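Local coordinates for hypothetical protein DR_0824 (Deinococcus radiodurans, PDB 2IMR), which catalyses the zinc-dependent deamination of aminodeoxyfutalosine to futalosine in menaquinone biosynthesis, at residues P299-M304 / A313-A318; L237-A242 / L292-A297; G335-P340 / V347-G352; L210-P215 / R221-L226; N97-L102 / V323-S328. All coordinates share one frame; numbering follows the deposited sequence.

Overall arrangement
Contact 5 opens first, at 97-102, and closes only at 323-328, so its loop spans most of the barrel. Nested inside it, in series, come contact 4 (210-215 with 221-226), contact 2 (237-242 with 292-297) and contact 1 (299-304 with 313-318). Contact 3 (335-340 with 347-352) follows once contact 5 has closed, and no loops cross. Contacts 1, 3 and 4 each pack a strand against a nearby element, the helix that follows it or the turn and helix that precede it; contact 2 bridges a 49-residue excursion. Contacts 2 and 5 share the zinc ion, bringing His99 and His101 of one segment together with His240, far along the chain.

Contact 1 of 5, residues P299-M304 / A313-A318; sequences PTLVHM and ARVARA
Val315 meets both Leu301 and Met304 through a single methyl, CG2. The closer approach is from the Met304 thioether methyl, with CE 3.5 Å from Val315 CG2; Leu301 contributes CD1, 3.9 Å from the same Val315 CG2. In each pair the side chains run past one another in opposite senses. Met304 gets its methyl there by bending twice, at chi2 (-72°) and chi3 (-80°), so that CE comes down beside the branch of Leu301. In Leu301 CD1 is anti to CA (chi2 178°), which carries that methyl out to the valine. The contact is thus wholly apolar, and all three residues are buried, although they hide just 88 Å² from each other. It is the strand-to-helix half of a beta-alpha-beta unit, strand 300-303, helix 309-318 and strand 322-324, within the TIM barrel of the amidohydrolase family. On the strand, alternation separates Leu301 from Thr300 and Val302, whose side chains touch Gln238 of the neighbouring strand. Helix 285-292 widens the apolar cluster, since Val286 touches Met304 as well as Val315. Within helix 309-318, Arg317 N bonds to Ala313 O at 3.0 Å. On its more exposed side Arg314 forms salt bridges to Asp290 and Asp310, and Arg317 shares Asp290. The side chain of Met304 lies about 8 Å from that of Glu243, the proton donor by similarity.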
# COMPACT_ATOMS: atom_id res chain seq x y z
N PRO A 299 1.93 5.27 -11.98
CA PRO A 299 1.07 4.51 -11.07
C PRO A 299 1.87 3.99 -9.88
O PRO A 299 3.08 3.76 -10.00
CB PRO A 299 0.58 3.36 -11.94
CG PRO A 299 1.80 3.08 -12.79
CD PRO A 299 2.21 4.49 -13.20
N THR A 300 1.21 3.81 -8.74
CA THR A 300 1.89 3.27 -7.58
C THR A 300 1.88 1.75 -7.77
O THR A 300 0.84 1.16 -8.05
CB THR A 300 1.16 3.64 -6.27
OG1 THR A 300 1.26 5.05 -6.05
CG2 THR A 300 1.77 2.91 -5.08
N LEU A 301 3.05 1.13 -7.65
CA LEU A 301 3.18 -0.30 -7.84
C LEU A 301 3.22 -1.02 -6.50
O LEU A 301 4.03 -0.70 -5.63
CB LEU A 301 4.45 -0.60 -8.64
CG LEU A 301 4.57 0.19 -9.95
CD1 LEU A 301 5.89 -0.16 -10.64
CD2 LEU A 301 3.39 -0.11 -10.88
N VAL A 302 2.35 -2.02 -6.35
CA VAL A 302 2.25 -2.77 -5.11
C VAL A 302 2.96 -4.12 -5.11
O VAL A 302 2.94 -4.84 -6.10
CB VAL A 302 0.77 -2.98 -4.75
CG1 VAL A 302 0.64 -3.64 -3.37
CG2 VAL A 302 0.04 -1.64 -4.78
N HIS A 303 3.59 -4.43 -3.97
CA HIS A 303 4.35 -5.66 -3.74
C HIS A 303 5.73 -5.55 -4.36
O HIS A 303 6.71 -5.34 -3.65
CB HIS A 303 3.57 -6.88 -4.27
CG HIS A 303 2.29 -7.12 -3.53
ND1 HIS A 303 2.23 -7.21 -2.15
CD2 HIS A 303 1.01 -7.25 -3.96
CE1 HIS A 303 0.98 -7.39 -1.77
NE2 HIS A 303 0.22 -7.42 -2.85
N MET A 304 5.82 -5.71 -5.68
CA MET A 304 7.10 -5.56 -6.37
C MET A 304 8.23 -6.34 -5.72
O MET A 304 9.33 -5.83 -5.52
CB MET A 304 7.48 -4.08 -6.39
CG MET A 304 6.54 -3.21 -7.20
SD MET A 304 6.79 -3.54 -8.95
CE MET A 304 8.28 -2.55 -9.25
N ALA A 313 15.48 0.20 -11.95
CA ALA A 313 15.91 1.39 -12.67
C ALA A 313 14.75 2.00 -13.45
O ALA A 313 14.59 3.22 -13.50
CB ALA A 313 17.07 1.05 -13.61
N ARG A 314 13.93 1.15 -14.06
CA ARG A 314 12.78 1.63 -14.83
C ARG A 314 11.77 2.33 -13.92
O ARG A 314 11.19 3.36 -14.28
CB ARG A 314 12.10 0.47 -15.57
CG ARG A 314 12.96 -0.18 -16.66
CD ARG A 314 12.27 -1.39 -17.26
NE ARG A 314 13.04 -2.01 -18.34
CZ ARG A 314 13.07 -1.57 -19.60
NH1 ARG A 314 12.37 -0.50 -19.95
NH2 ARG A 314 13.80 -2.20 -20.50
N VAL A 315 11.56 1.76 -12.74
CA VAL A 315 10.62 2.33 -11.77
C VAL A 315 11.11 3.69 -11.30
O VAL A 315 10.33 4.64 -11.20
CB VAL A 315 10.46 1.38 -10.55
CG1 VAL A 315 9.65 2.06 -9.45
CG2 VAL A 315 9.78 0.10 -10.99
N ALA A 316 12.40 3.77 -11.00
CA ALA A 316 13.00 5.02 -10.53
C ALA A 316 12.88 6.12 -11.59
O ALA A 316 12.54 7.26 -11.28
CB ALA A 316 14.46 4.78 -10.18
N ARG A 317 13.17 5.76 -12.84
CA ARG A 317 13.10 6.71 -13.95
C ARG A 317 11.70 7.27 -14.14
O ARG A 317 11.52 8.47 -14.40
CB ARG A 317 13.54 6.02 -15.25
CG ARG A 317 13.33 6.86 -16.51
CD ARG A 317 13.91 6.17 -17.74
NE ARG A 317 13.32 4.86 -18.00
CZ ARG A 317 13.63 4.11 -19.05
NH1 ARG A 317 14.53 4.54 -19.92
NH2 ARG A 317 13.06 2.92 -19.22
N ALA A 318 10.69 6.41 -13.99
CA ALA A 318 9.30 6.81 -14.16
C ALA A 318 8.77 7.64 -13.00
O ALA A 318 7.79 8.36 -13.14
CB ALA A 318 8.43 5.57 -14.35

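Contact 2 of 5, residues L237-A242 / L292-A297; sequences LQIHVA and LGVLAA. With ZN (zinc ion), chain B.
Leu237 and Ala297 bring their CA atoms to 8.2 Å, whereas those of Ile239 and Val294 stay 10.3 Å apart, a spacing that side chains alone must bridge. The first partners belong to strand 238-241 and its lead-in, part of the TIM barrel; the second lie in the connection that follows helix 285-292 and leads to strand 300-303. That helix ends in a Schellman motif, with Gly293 at positive phi (89°) as the first residue off the helical path. The chain then tightens into a short 3-10 segment, marked by the bond from Ala297 N to Val294 O at 3.2 Å. Two separate apolar touches join the segments. Leu237 reaches Ala297 with one branch, CD1 lying 3.9 Å from Ala297 CB. Ile239 extends its longer arm (chi2 172°), and CD1 comes to 3.9 Å from Val294 CG1, the two side chains crossing at a slant. Helix 220-233 adds to this layer, Ala230 touching Leu237 while Met223 and Ser227 touch Val294. Between Ile239 and Val241, the alternation of the strand turns His240 the other way, into the barrel. There its ring is held at both nitrogens: ND1 is hydrogen-bonded to the carbonyl O of His213, and NE2 binds the zinc ion at 2.1 Å.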
# COMPACT_ATOMS: atom_id res chain seq x y z
N LEU A 237 -3.43 5.81 -9.34
CA LEU A 237 -3.43 4.41 -9.75
C LEU A 237 -2.62 3.52 -8.81
O LEU A 237 -1.66 3.97 -8.20
CB LEU A 237 -2.81 4.27 -11.15
CG LEU A 237 -3.54 4.72 -12.42
CD1 LEU A 237 -2.52 4.82 -13.56
CD2 LEU A 237 -4.64 3.74 -12.77
N GLN A 238 -3.05 2.27 -8.70
CA GLN A 238 -2.33 1.26 -7.93
C GLN A 238 -2.47 -0.03 -8.72
O GLN A 238 -3.58 -0.41 -9.12
CB GLN A 238 -2.90 1.08 -6.51
CG GLN A 238 -2.06 1.80 -5.45
CD GLN A 238 -2.38 1.37 -4.02
OE1 GLN A 238 -2.55 0.19 -3.74
NE2 GLN A 238 -2.42 2.34 -3.11
N ILE A 239 -1.34 -0.68 -8.98
CA ILE A 239 -1.30 -1.94 -9.73
C ILE A 239 -0.46 -2.94 -8.92
O ILE A 239 0.62 -2.59 -8.46
CB ILE A 239 -0.61 -1.75 -11.11
CG1 ILE A 239 -1.25 -0.59 -11.88
CG2 ILE A 239 -0.71 -3.04 -11.93
CD1 ILE A 239 -0.52 -0.22 -13.16
N HIS A 240 -0.97 -4.15 -8.73
CA HIS A 240 -0.20 -5.18 -8.03
C HIS A 240 0.78 -5.71 -9.05
O HIS A 240 0.37 -6.20 -10.10
CB HIS A 240 -1.08 -6.35 -7.58
CG HIS A 240 -2.20 -5.97 -6.67
ND1 HIS A 240 -3.46 -5.64 -7.14
CD2 HIS A 240 -2.28 -5.91 -5.32
CE1 HIS A 240 -4.26 -5.40 -6.11
NE2 HIS A 240 -3.56 -5.55 -5.00
N VAL A 241 2.08 -5.65 -8.76
CA VAL A 241 3.06 -6.11 -9.74
C VAL A 241 4.17 -6.98 -9.15
O VAL A 241 4.74 -6.66 -8.11
CB VAL A 241 3.72 -4.91 -10.45
CG1 VAL A 241 4.70 -5.39 -11.52
CG2 VAL A 241 2.64 -4.04 -11.08
N ALA A 242 4.45 -8.09 -9.85
CA ALA A 242 5.51 -9.02 -9.46
C ALA A 242 5.44 -9.50 -8.01
O ALA A 242 6.46 -9.62 -7.32
CB ALA A 242 6.88 -8.40 -9.74
N LEU A 292 4.89 -0.62 -22.42
CA LEU A 292 3.50 -0.45 -22.81
C LEU A 292 3.11 1.01 -22.64
O LEU A 292 2.08 1.44 -23.17
CB LEU A 292 2.58 -1.34 -21.95
CG LEU A 292 1.09 -1.31 -22.29
CD1 LEU A 292 0.88 -1.70 -23.75
CD2 LEU A 292 0.34 -2.27 -21.38
N GLY A 293 3.92 1.75 -21.90
CA GLY A 293 3.65 3.16 -21.68
C GLY A 293 2.79 3.43 -20.47
O GLY A 293 2.34 4.55 -20.25
N VAL A 294 2.56 2.39 -19.67
CA VAL A 294 1.74 2.52 -18.47
C VAL A 294 2.47 3.23 -17.33
O VAL A 294 1.84 3.95 -16.55
CB VAL A 294 1.24 1.13 -18.00
CG1 VAL A 294 0.49 1.26 -16.68
CG2 VAL A 294 0.34 0.53 -19.06
N LEU A 295 3.78 3.05 -17.22
CA LEU A 295 4.52 3.70 -16.14
C LEU A 295 4.57 5.21 -16.32
O LEU A 295 4.89 5.95 -15.38
CB LEU A 295 5.93 3.13 -16.02
CG LEU A 295 6.00 1.63 -15.68
CD1 LEU A 295 7.40 1.25 -15.27
CD2 LEU A 295 5.03 1.31 -14.55
N ALA A 296 4.23 5.67 -17.52
CA ALA A 296 4.22 7.10 -17.83
C ALA A 296 3.21 7.82 -16.95
O ALA A 296 3.37 9.01 -16.65
CB ALA A 296 3.87 7.31 -19.30
N ALA A 297 2.17 7.11 -16.53
CA ALA A 297 1.13 7.68 -15.68
C ALA A 297 1.54 7.71 -14.20
O ALA A 297 0.77 8.13 -13.34
CB ALA A 297 -0.17 6.90 -15.85
ZN ZN B . -3.92 -5.91 -2.98
O HOH W 1 -2.75 -7.14 -2.40

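Contact 3 of 5, residues G335-P340 / V347-G352; sequences GTFDWP and VEVALG
Trp339 and Val349 bury the most surface here, 78 and 74 Å², and they meet as a CH-pi contact. Val349 CG1 sits over one face of the indole, 3.9 Å from the centroid of the six-membered ring and 21° off its normal. The second methyl is turned to the pyrrole part, CG2 lying 3.9 Å from Trp339 NE1. Trp339 CG is anti to the backbone N (chi1 -161°), carrying the indole out to the strand. Leu351 approaches the far end of the indole at about a right angle, with CD2 3.8 Å from Trp339 CZ3. Segment 347-352 carries strand 349-351 of the parallel barrel sheet, and helix 339-344 belongs to the crossover that leads into it from strand 322-324. Asp338 is the N-cap of that helix, its OD1 bonded to Ala341 N. Replacing Trp339 by an alanine would probably open a gap beside Val349 and Leu351, removing the ring face that CG1 packs on and the ring end that CD2 meets. Phe337 comes at Val349 from the opposite direction, CE2 4.0 Å from Val349 CG1, the methyl oblique to a ring that stacks on Phe342. Beyond the indole, helix 380-395 supplies Val382, Leu383 and Ala386.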
# COMPACT_ATOMS: atom_id res chain seq x y z
N GLY A 335 8.41 -14.26 -1.23
CA GLY A 335 9.79 -13.83 -1.24
C GLY A 335 9.80 -12.52 -0.46
O GLY A 335 8.78 -12.14 0.13
N THR A 336 10.93 -11.82 -0.46
CA THR A 336 11.03 -10.58 0.31
C THR A 336 11.35 -9.36 -0.54
O THR A 336 12.28 -9.38 -1.34
CB THR A 336 12.10 -10.72 1.42
OG1 THR A 336 11.77 -11.85 2.25
CG2 THR A 336 12.16 -9.47 2.28
N PHE A 337 10.55 -8.30 -0.37
CA PHE A 337 10.73 -7.03 -1.07
C PHE A 337 12.14 -6.52 -0.76
O PHE A 337 12.53 -6.46 0.40
CB PHE A 337 9.69 -6.02 -0.56
CG PHE A 337 9.87 -4.62 -1.07
CD1 PHE A 337 9.64 -4.31 -2.41
CD2 PHE A 337 10.23 -3.59 -0.20
CE1 PHE A 337 9.76 -3.01 -2.87
CE2 PHE A 337 10.36 -2.28 -0.65
CZ PHE A 337 10.12 -1.99 -1.99
N ASP A 338 12.89 -6.15 -1.79
CA ASP A 338 14.25 -5.66 -1.58
C ASP A 338 14.22 -4.17 -1.26
O ASP A 338 14.53 -3.33 -2.10
CB ASP A 338 15.10 -5.89 -2.84
CG ASP A 338 16.59 -5.81 -2.56
OD1 ASP A 338 16.97 -5.16 -1.56
OD2 ASP A 338 17.38 -6.38 -3.33
N TRP A 339 13.84 -3.84 -0.03
CA TRP A 339 13.75 -2.43 0.35
C TRP A 339 15.09 -1.71 0.18
O TRP A 339 15.14 -0.62 -0.39
CB TRP A 339 13.27 -2.30 1.80
CG TRP A 339 12.73 -0.93 2.13
CD1 TRP A 339 13.22 0.27 1.72
CD2 TRP A 339 11.62 -0.64 2.99
NE1 TRP A 339 12.48 1.30 2.27
CE2 TRP A 339 11.50 0.76 3.05
CE3 TRP A 339 10.71 -1.43 3.71
CZ2 TRP A 339 10.51 1.40 3.81
CZ3 TRP A 339 9.73 -0.81 4.47
CH2 TRP A 339 9.63 0.60 4.51
N PRO A 340 16.19 -2.29 0.67
CA PRO A 340 17.46 -1.58 0.50
C PRO A 340 17.79 -1.21 -0.95
O PRO A 340 18.32 -0.13 -1.22
CB PRO A 340 18.50 -2.51 1.13
CG PRO A 340 17.81 -3.84 1.21
CD PRO A 340 16.37 -3.51 1.48
N VAL A 347 13.66 5.30 -4.83
CA VAL A 347 12.23 5.09 -5.06
C VAL A 347 11.47 5.29 -3.75
O VAL A 347 11.87 4.78 -2.71
CB VAL A 347 11.98 3.66 -5.58
CG1 VAL A 347 10.49 3.44 -5.80
CG2 VAL A 347 12.75 3.45 -6.88
N GLU A 348 10.38 6.05 -3.81
CA GLU A 348 9.55 6.32 -2.64
C GLU A 348 8.82 5.04 -2.25
O GLU A 348 8.13 4.43 -3.06
CB GLU A 348 8.52 7.41 -2.97
CG GLU A 348 7.56 7.75 -1.83
CD GLU A 348 8.25 8.40 -0.65
OE1 GLU A 348 9.08 7.73 0.00
OE2 GLU A 348 7.96 9.58 -0.36
N VAL A 349 8.99 4.63 -0.99
CA VAL A 349 8.37 3.41 -0.49
C VAL A 349 7.35 3.71 0.60
O VAL A 349 7.58 4.53 1.48
CB VAL A 349 9.44 2.46 0.09
CG1 VAL A 349 8.79 1.17 0.59
CG2 VAL A 349 10.48 2.13 -0.98
N ALA A 350 6.20 3.04 0.51
CA ALA A 350 5.13 3.20 1.49
C ALA A 350 4.81 1.81 2.04
O ALA A 350 5.17 0.80 1.44
CB ALA A 350 3.90 3.80 0.82
N LEU A 351 4.13 1.77 3.18
CA LEU A 351 3.76 0.51 3.80
C LEU A 351 2.26 0.23 3.80
O LEU A 351 1.44 1.14 3.96
CB LEU A 351 4.27 0.48 5.24
CG LEU A 351 5.75 0.19 5.44
CD1 LEU A 351 6.18 0.63 6.84
CD2 LEU A 351 6.00 -1.30 5.25
N GLY A 352 1.92 -1.04 3.63
CA GLY A 352 0.53 -1.47 3.65
C GLY A 352 0.49 -2.80 4.37
O GLY A 352 1.53 -3.42 4.59

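Contact 4 of 5, residues L210-P215 / R221-L226; sequences LSPHTP and RLMRLL
Met223, the first residue of helix segment 221-226 to touch the strand, crosses Pro212 at about a right angle, its SD 3.5 Å from Pro212 CB. Its CG is anti to the backbone N (chi1 -178°), and further bends at chi2 and chi3 bring the sulfur alongside the CB-CG side of the proline ring and carry CE on to the turn beyond. There CE lies 3.5 Å from the carbonyl O of Thr214 and 4.0 Å from Pro215 CA, so one methionine spans the strand end and the loop after it. This is a beta-alpha unit of the TIM barrel: strand 210-212 and helix 221-226 run nearly antiparallel, 162° between their directions, with 9.3 Å between their axes. The loop joining them carries His213, predicted to bind substrate, whose end leads away from the helix. Both His213 and Thr214 are tied within that loop to Thr217, through ND1 and OG1 respectively. One helical turn after Met223 comes Leu226, whose N bonds to Leu222 O at 2.9 Å in the regular helix. Its two branches divide the work. CD1 lies 3.9 Å from Pro212 CG, the side chains passing in opposite directions, while CD2 is 3.8 Å from Leu210 CD2, where the leucines cross nearly perpendicular. Leu195 of helix 184-199 touches Leu210 as well, and Leu292 touches Met223.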
# COMPACT_ATOMS: atom_id res chain seq x y z
N LEU A 210 -8.09 4.36 -9.21
CA LEU A 210 -8.33 3.24 -10.11
C LEU A 210 -7.28 2.17 -9.89
O LEU A 210 -6.11 2.47 -9.67
CB LEU A 210 -8.29 3.73 -11.55
CG LEU A 210 -8.80 2.83 -12.67
CD1 LEU A 210 -10.24 2.39 -12.39
CD2 LEU A 210 -8.72 3.61 -13.99
N SER A 211 -7.69 0.92 -9.94
CA SER A 211 -6.72 -0.14 -9.74
C SER A 211 -6.78 -1.31 -10.70
O SER A 211 -7.58 -2.23 -10.51
CB SER A 211 -6.83 -0.69 -8.31
OG SER A 211 -5.95 -1.79 -8.15
N PRO A 212 -5.96 -1.28 -11.76
CA PRO A 212 -5.93 -2.38 -12.72
C PRO A 212 -5.33 -3.49 -11.85
O PRO A 212 -4.25 -3.32 -11.29
CB PRO A 212 -4.94 -1.90 -13.78
CG PRO A 212 -5.05 -0.39 -13.70
CD PRO A 212 -5.13 -0.15 -12.22
N HIS A 213 -6.04 -4.61 -11.71
CA HIS A 213 -5.61 -5.71 -10.84
C HIS A 213 -4.14 -6.11 -10.88
O HIS A 213 -3.40 -5.90 -9.91
CB HIS A 213 -6.49 -6.94 -11.11
CG HIS A 213 -6.34 -8.04 -10.09
ND1 HIS A 213 -6.22 -9.37 -10.45
CD2 HIS A 213 -6.33 -8.01 -8.74
CE1 HIS A 213 -6.15 -10.11 -9.35
NE2 HIS A 213 -6.22 -9.31 -8.30
N THR A 214 -3.71 -6.70 -12.00
CA THR A 214 -2.32 -7.11 -12.17
C THR A 214 -1.99 -7.01 -13.65
O THR A 214 -2.87 -6.76 -14.47
CB THR A 214 -2.09 -8.58 -11.76
OG1 THR A 214 -2.75 -9.44 -12.70
CG2 THR A 214 -2.64 -8.86 -10.34
N PRO A 215 -0.71 -7.21 -14.01
CA PRO A 215 -0.34 -7.12 -15.42
C PRO A 215 -0.84 -8.32 -16.23
O PRO A 215 -0.82 -8.29 -17.46
CB PRO A 215 1.19 -7.07 -15.39
CG PRO A 215 1.51 -6.56 -14.00
CD PRO A 215 0.49 -7.28 -13.16
N ARG A 221 -4.62 -3.98 -23.75
CA ARG A 221 -5.50 -2.92 -24.22
C ARG A 221 -6.25 -2.24 -23.07
O ARG A 221 -6.27 -1.01 -22.98
CB ARG A 221 -6.50 -3.48 -25.24
CG ARG A 221 -7.41 -2.42 -25.83
CD ARG A 221 -8.33 -2.99 -26.90
NE ARG A 221 -9.23 -1.97 -27.41
CZ ARG A 221 -8.83 -0.86 -28.03
NH1 ARG A 221 -7.53 -0.63 -28.21
NH2 ARG A 221 -9.72 0.03 -28.45
N LEU A 222 -6.85 -3.03 -22.19
CA LEU A 222 -7.59 -2.47 -21.07
C LEU A 222 -6.66 -1.72 -20.11
O LEU A 222 -7.03 -0.69 -19.54
CB LEU A 222 -8.34 -3.58 -20.32
CG LEU A 222 -9.14 -3.17 -19.08
CD1 LEU A 222 -10.15 -2.08 -19.45
CD2 LEU A 222 -9.85 -4.38 -18.50
N MET A 223 -5.44 -2.23 -19.94
CA MET A 223 -4.47 -1.59 -19.06
C MET A 223 -4.13 -0.18 -19.54
O MET A 223 -4.07 0.76 -18.75
CB MET A 223 -3.19 -2.43 -18.99
CG MET A 223 -2.11 -1.86 -18.06
SD MET A 223 -2.59 -1.89 -16.31
CE MET A 223 -2.24 -3.59 -15.91
N ARG A 224 -3.93 -0.02 -20.85
CA ARG A 224 -3.62 1.29 -21.40
C ARG A 224 -4.82 2.22 -21.37
O ARG A 224 -4.67 3.42 -21.14
CB ARG A 224 -3.09 1.17 -22.83
CG ARG A 224 -1.65 0.72 -22.90
CD ARG A 224 -1.02 1.09 -24.24
NE ARG A 224 -1.22 2.51 -24.58
CZ ARG A 224 -0.98 3.53 -23.76
NH1 ARG A 224 -0.55 3.31 -22.53
NH2 ARG A 224 -1.17 4.77 -24.18
N LEU A 225 -6.01 1.68 -21.61
CA LEU A 225 -7.22 2.50 -21.58
C LEU A 225 -7.38 3.05 -20.17
O LEU A 225 -7.71 4.22 -19.98
CB LEU A 225 -8.46 1.67 -21.94
CG LEU A 225 -8.65 1.27 -23.40
CD1 LEU A 225 -9.92 0.42 -23.55
CD2 LEU A 225 -8.75 2.52 -24.26
N LEU A 226 -7.12 2.20 -19.18
CA LEU A 226 -7.25 2.61 -17.79
C LEU A 226 -6.19 3.61 -17.36
O LEU A 226 -6.51 4.64 -16.75
CB LEU A 226 -7.20 1.38 -16.87
CG LEU A 226 -8.33 0.36 -17.03
CD1 LEU A 226 -7.99 -0.91 -16.22
CD2 LEU A 226 -9.65 0.97 -16.56

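Contact 5 of 5, residues N97-L102 / V323-S328; sequences NAHTHL and VTCPRS. With ZN (zinc ion), chain B.
The His-X-His zinc motif of the amidohydrolase barrel, His99 and His101, rests through His99 on Val323 and Cys325. Both histidines bind the zinc ion through NE2 at 2.1 Å, and His240 and a water complete the coordination observed. Val323 supports the stem of the first ligand: CG1 lies 3.6 Å from His99 CB and also 3.9 Å from Ala98 CB. The other methyl, CG2, is turned to Ala98 as well, 4.0 Å from its CB. Cys325 comes nearer the ring itself, with SG 4.0 Å from His99 CD2; the sulfur-aromatic approach is oblique, 66° off the ring normal. The CG of His99 is anti to its own N (chi1 -175°), which extends the imidazole past the valine toward the metal. Its ND1 is bonded to Gln238 OE1, so this second-shell amide fixes the rotation of the ring. Were Val323 an alanine, His99 CB would lose CG1 and Ala98 CB both methyls, and the gap would probably leave the zinc ligand less firmly seated. A weak bond from His99 N to Asn97 OD1 (3.5 Å) spans the corner where the chain turns between strands 97-98 and 100-101. Strand 349-351 pairs with both sides, bonding to Ala98 and to strand 322-324, while helix 365-374 packs against Pro326 and Arg327 at the start of helix 326-331.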
# COMPACT_ATOMS: atom_id res chain seq x y z
N ASN A 97 -2.02 3.27 6.09
CA ASN A 97 -2.07 1.91 5.57
C ASN A 97 -2.29 2.15 4.09
O ASN A 97 -3.43 2.28 3.63
CB ASN A 97 -3.24 1.12 6.14
CG ASN A 97 -3.17 -0.35 5.81
OD1 ASN A 97 -2.57 -0.74 4.81
ND2 ASN A 97 -3.78 -1.18 6.64
N ALA A 98 -1.18 2.22 3.36
CA ALA A 98 -1.18 2.52 1.93
C ALA A 98 -1.75 1.47 0.99
O ALA A 98 -1.91 1.74 -0.20
CB ALA A 98 0.23 2.91 1.49
N HIS A 99 -2.02 0.28 1.50
CA HIS A 99 -2.61 -0.75 0.66
C HIS A 99 -3.30 -1.84 1.44
O HIS A 99 -2.68 -2.55 2.23
CB HIS A 99 -1.56 -1.41 -0.25
CG HIS A 99 -2.14 -2.39 -1.21
ND1 HIS A 99 -2.70 -2.02 -2.42
CD2 HIS A 99 -2.33 -3.73 -1.12
CE1 HIS A 99 -3.20 -3.08 -3.03
NE2 HIS A 99 -2.99 -4.13 -2.26
N THR A 100 -4.60 -1.97 1.21
CA THR A 100 -5.39 -3.02 1.83
C THR A 100 -6.65 -3.23 0.99
O THR A 100 -6.90 -2.49 0.02
CB THR A 100 -5.80 -2.67 3.29
OG1 THR A 100 -6.46 -3.80 3.88
CG2 THR A 100 -6.74 -1.47 3.32
N HIS A 101 -7.40 -4.27 1.33
CA HIS A 101 -8.66 -4.56 0.65
C HIS A 101 -9.66 -4.76 1.79
O HIS A 101 -9.52 -5.71 2.56
CB HIS A 101 -8.59 -5.87 -0.15
CG HIS A 101 -7.66 -5.83 -1.32
ND1 HIS A 101 -8.11 -5.99 -2.62
CD2 HIS A 101 -6.31 -5.74 -1.40
CE1 HIS A 101 -7.07 -6.00 -3.44
NE2 HIS A 101 -5.97 -5.85 -2.72
N LEU A 102 -10.63 -3.86 1.93
CA LEU A 102 -11.64 -4.00 2.98
C LEU A 102 -12.75 -4.92 2.51
O LEU A 102 -13.53 -5.44 3.32
CB LEU A 102 -12.20 -2.63 3.39
CG LEU A 102 -11.16 -1.67 3.97
CD1 LEU A 102 -11.86 -0.45 4.54
CD2 LEU A 102 -10.36 -2.37 5.08
N VAL A 323 4.41 0.29 -2.86
CA VAL A 323 3.90 -0.05 -1.54
C VAL A 323 4.29 -1.49 -1.23
O VAL A 323 4.04 -2.39 -2.03
CB VAL A 323 2.36 0.07 -1.46
CG1 VAL A 323 1.89 -0.27 -0.04
CG2 VAL A 323 1.92 1.47 -1.84
N THR A 324 4.91 -1.71 -0.08
CA THR A 324 5.30 -3.06 0.31
C THR A 324 4.41 -3.49 1.48
O THR A 324 4.05 -2.67 2.32
CB THR A 324 6.80 -3.12 0.69
OG1 THR A 324 7.16 -4.46 1.08
CG2 THR A 324 7.11 -2.17 1.84
N CYS A 325 4.02 -4.77 1.49
CA CYS A 325 3.17 -5.35 2.54
C CYS A 325 3.96 -6.54 3.10
O CYS A 325 3.78 -7.69 2.69
CB CYS A 325 1.84 -5.84 1.94
SG CYS A 325 0.89 -4.57 1.03
N PRO A 326 4.86 -6.27 4.06
CA PRO A 326 5.72 -7.27 4.70
C PRO A 326 5.09 -8.59 5.13
O PRO A 326 5.43 -9.65 4.60
CB PRO A 326 6.32 -6.51 5.87
CG PRO A 326 6.40 -5.12 5.35
CD PRO A 326 5.06 -4.96 4.68
N ARG A 327 4.18 -8.55 6.09
CA ARG A 327 3.57 -9.78 6.56
C ARG A 327 2.87 -10.56 5.46
O ARG A 327 3.02 -11.78 5.37
CB ARG A 327 2.61 -9.48 7.71
CG ARG A 327 3.35 -9.02 8.96
CD ARG A 327 2.39 -8.74 10.10
NE ARG A 327 1.47 -7.65 9.78
CZ ARG A 327 0.55 -7.18 10.61
NH1 ARG A 327 0.43 -7.71 11.83
NH2 ARG A 327 -0.24 -6.19 10.24
N SER A 328 2.11 -9.86 4.63
CA SER A 328 1.41 -10.52 3.54
C SER A 328 2.37 -11.30 2.65
O SER A 328 2.10 -12.45 2.31
CB SER A 328 0.65 -9.49 2.69
OG SER A 328 -0.03 -10.13 1.63
ZN ZN B . -3.92 -5.91 -2.98
O HOH W 1 -2.75 -7.14 -2.40